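Local coordinates for probable zinc protease PqqL (Escherichia coli, PDB 6OFT), which probably acts as a zinc-dependent endopeptidase of the M16 family in the periplasm, this chain being the first half of the protease, at residues Val56-Phe61 and Thr139-Ala144. Sequence-based numbering, arbitrary orientation.
Sequences VEHMMF and TEEWRA
H58 and E141 alone carry this contact, their side chains reaching from opposite directions with the two CA atoms 11.6 Å apart. The nearest approach is that of the carboxylate oxygen OE2 of E141 to CE1 of H58, at 3.0 Å, with OE2 tilted out of the ring plane. OE1 of E141 lies in that plane at the ring edge, 3.6 Å from CE1 of H58 and almost straight out from it. The carboxylate meets the edge of the imidazole, the two planes 55° apart. E141 spans the distance because its chain runs extended beyond CG (chi2 172°, chi3 174°).

Polar pairing is poor by comparison. NE2 of H58 and OE2 of E141 come to 3.3 Å, but the angle is unsuitable for a hydrogen bond. The imidazole has other partners: its ND1 is hydrogen-bonded to E134 OE1, and H54 meets the ring edge-to-face. On the neighbouring residue, E57 OE2 is hydrogen-bonded to T91 OG1.

H54, E57 and H58 make up the inverted HxxEH motif of M16 peptidases on helix 52-59, with H54 and H58 as predicted zinc ligands and E57 the predicted proton acceptor, and E134 on helix 128-144 supplies the third predicted zinc ligand.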
loop_
_atom_site.group_PDB
_atom_site.type_symbol
_atom_site.label_atom_id
_atom_site.label_comp_id
_atom_site.label_asym_id
_atom_site.label_seq_id
_atom_site.Cartn_x
_atom_site.Cartn_y
_atom_site.Cartn_z
ATOM N N VAL A 56 12.810 -1.618 -16.825
ATOM C CA VAL A 56 11.846 -1.827 -17.929
ATOM C C VAL A 56 10.809 -0.674 -17.974
ATOM O O VAL A 56 10.535 -0.149 -19.049
ATOM C CB VAL A 56 11.168 -3.242 -17.894
ATOM C CG1 VAL A 56 9.905 -3.296 -18.758
ATOM C CG2 VAL A 56 12.144 -4.331 -18.320
ATOM N N GLU A 57 10.271 -0.281 -16.791
ATOM C CA GLU A 57 9.296 0.799 -16.605
ATOM C C GLU A 57 9.798 2.129 -17.198
ATOM O O GLU A 57 9.087 2.760 -17.967
ATOM C CB GLU A 57 8.959 0.936 -15.113
ATOM C CG GLU A 57 7.919 2.000 -14.790
ATOM C CD GLU A 57 8.431 2.992 -13.767
ATOM O OE1 GLU A 57 8.607 4.176 -14.120
ATOM O OE2 GLU A 57 8.692 2.576 -12.618
ATOM N N HIS A 58 11.041 2.508 -16.875
ATOM C CA HIS A 58 11.709 3.693 -17.415
ATOM C C HIS A 58 11.868 3.600 -18.949
ATOM O O HIS A 58 11.681 4.595 -19.651
ATOM C CB HIS A 58 13.091 3.860 -16.750
ATOM C CG HIS A 58 13.032 4.563 -15.430
ATOM N ND1 HIS A 58 13.558 5.825 -15.271
ATOM C CD2 HIS A 58 12.488 4.167 -14.256
ATOM C CE1 HIS A 58 13.329 6.157 -14.012
ATOM N NE2 HIS A 58 12.686 5.194 -13.362
ATOM N N MET A 59 12.150 2.401 -19.463
ATOM C CA MET A 59 12.356 2.189 -20.899
ATOM C C MET A 59 11.094 2.381 -21.746
ATOM O O MET A 59 11.215 2.500 -22.966
ATOM C CB MET A 59 13.006 0.820 -21.187
ATOM C CG MET A 59 14.477 0.697 -20.762
ATOM S SD MET A 59 15.594 2.045 -21.244
ATOM C CE MET A 59 15.317 2.101 -23.070
ATOM N N MET A 60 9.896 2.461 -21.120
ATOM C CA MET A 60 8.647 2.668 -21.870
ATOM C C MET A 60 8.567 4.083 -22.440
ATOM O O MET A 60 7.936 4.314 -23.475
ATOM C CB MET A 60 7.406 2.354 -21.003
ATOM C CG MET A 60 7.260 0.876 -20.634
ATOM S SD MET A 60 7.312 -0.308 -22.005
ATOM C CE MET A 60 8.952 -0.948 -21.784
ATOM N N PHE A 61 9.264 5.014 -21.794
ATOM C CA PHE A 61 9.301 6.418 -22.190
ATOM C C PHE A 61 10.516 6.737 -23.057
ATOM O O PHE A 61 10.762 7.913 -23.333
ATOM C CB PHE A 61 9.267 7.312 -20.928
ATOM C CG PHE A 61 8.069 7.023 -20.052
ATOM C CD1 PHE A 61 6.837 7.617 -20.310
ATOM C CD2 PHE A 61 8.165 6.137 -18.984
ATOM C CE1 PHE A 61 5.731 7.343 -19.503
ATOM C CE2 PHE A 61 7.050 5.845 -18.197
ATOM C CZ PHE A 61 5.843 6.454 -18.460
ATOM N N THR A 139 20.687 5.420 -11.477
ATOM C CA THR A 139 21.791 5.582 -10.519
ATOM C C THR A 139 21.607 6.881 -9.711
ATOM O O THR A 139 21.738 6.849 -8.483
ATOM C CB THR A 139 23.164 5.485 -11.239
ATOM O OG1 THR A 139 23.227 4.272 -11.996
ATOM C CG2 THR A 139 24.359 5.544 -10.269
ATOM N N GLU A 140 21.235 7.998 -10.395
ATOM C CA GLU A 140 21.000 9.293 -9.751
ATOM C C GLU A 140 19.762 9.286 -8.851
ATOM O O GLU A 140 19.811 9.820 -7.737
ATOM C CB GLU A 140 20.965 10.434 -10.776
ATOM C CG GLU A 140 22.363 10.868 -11.174
ATOM C CD GLU A 140 22.450 12.031 -12.139
ATOM O OE1 GLU A 140 22.826 13.145 -11.703
ATOM O OE2 GLU A 140 22.157 11.823 -13.338
ATOM N N GLU A 141 18.669 8.650 -9.315
ATOM C CA GLU A 141 17.426 8.531 -8.553
ATOM C C GLU A 141 17.631 7.689 -7.291
ATOM O O GLU A 141 17.092 8.033 -6.242
ATOM C CB GLU A 141 16.303 7.962 -9.423
ATOM C CG GLU A 141 15.847 8.938 -10.496
ATOM C CD GLU A 141 14.873 8.389 -11.517
ATOM O OE1 GLU A 141 14.378 9.191 -12.343
ATOM O OE2 GLU A 141 14.606 7.165 -11.499
ATOM N N TRP A 142 18.449 6.625 -7.387
ATOM C CA TRP A 142 18.803 5.753 -6.270
ATOM C C TRP A 142 19.424 6.574 -5.126
ATOM O O TRP A 142 18.977 6.450 -3.984
ATOM C CB TRP A 142 19.766 4.658 -6.752
ATOM C CG TRP A 142 20.456 3.884 -5.663
ATOM C CD1 TRP A 142 19.918 2.901 -4.888
ATOM C CD2 TRP A 142 21.830 4.000 -5.271
ATOM N NE1 TRP A 142 20.864 2.411 -4.019
ATOM C CE2 TRP A 142 22.053 3.057 -4.242
ATOM C CE3 TRP A 142 22.901 4.814 -5.688
ATOM C CZ2 TRP A 142 23.301 2.909 -3.617
ATOM C CZ3 TRP A 142 24.139 4.663 -5.073
ATOM C CH2 TRP A 142 24.330 3.716 -4.056
ATOM N N ARG A 143 20.406 7.441 -5.449
ATOM C CA ARG A 143 21.075 8.315 -4.488
ATOM C C ARG A 143 20.127 9.398 -3.915
ATOM O O ARG A 143 20.109 9.601 -2.697
ATOM C CB ARG A 143 22.357 8.932 -5.107
ATOM C CG ARG A 143 23.044 10.041 -4.277
ATOM C CD ARG A 143 23.458 9.610 -2.867
ATOM N NE ARG A 143 24.035 10.713 -2.091
ATOM C CZ ARG A 143 23.494 11.225 -0.987
ATOM N NH1 ARG A 143 22.353 10.740 -0.509
ATOM N NH2 ARG A 143 24.093 12.222 -0.350
ATOM N N ALA A 144 19.359 10.077 -4.791
ATOM C CA ALA A 144 18.438 11.162 -4.442
ATOM C C ALA A 144 17.401 10.812 -3.381
ATOM O O ALA A 144 17.173 11.617 -2.477
ATOM C CB ALA A 144 17.753 11.694 -5.690
#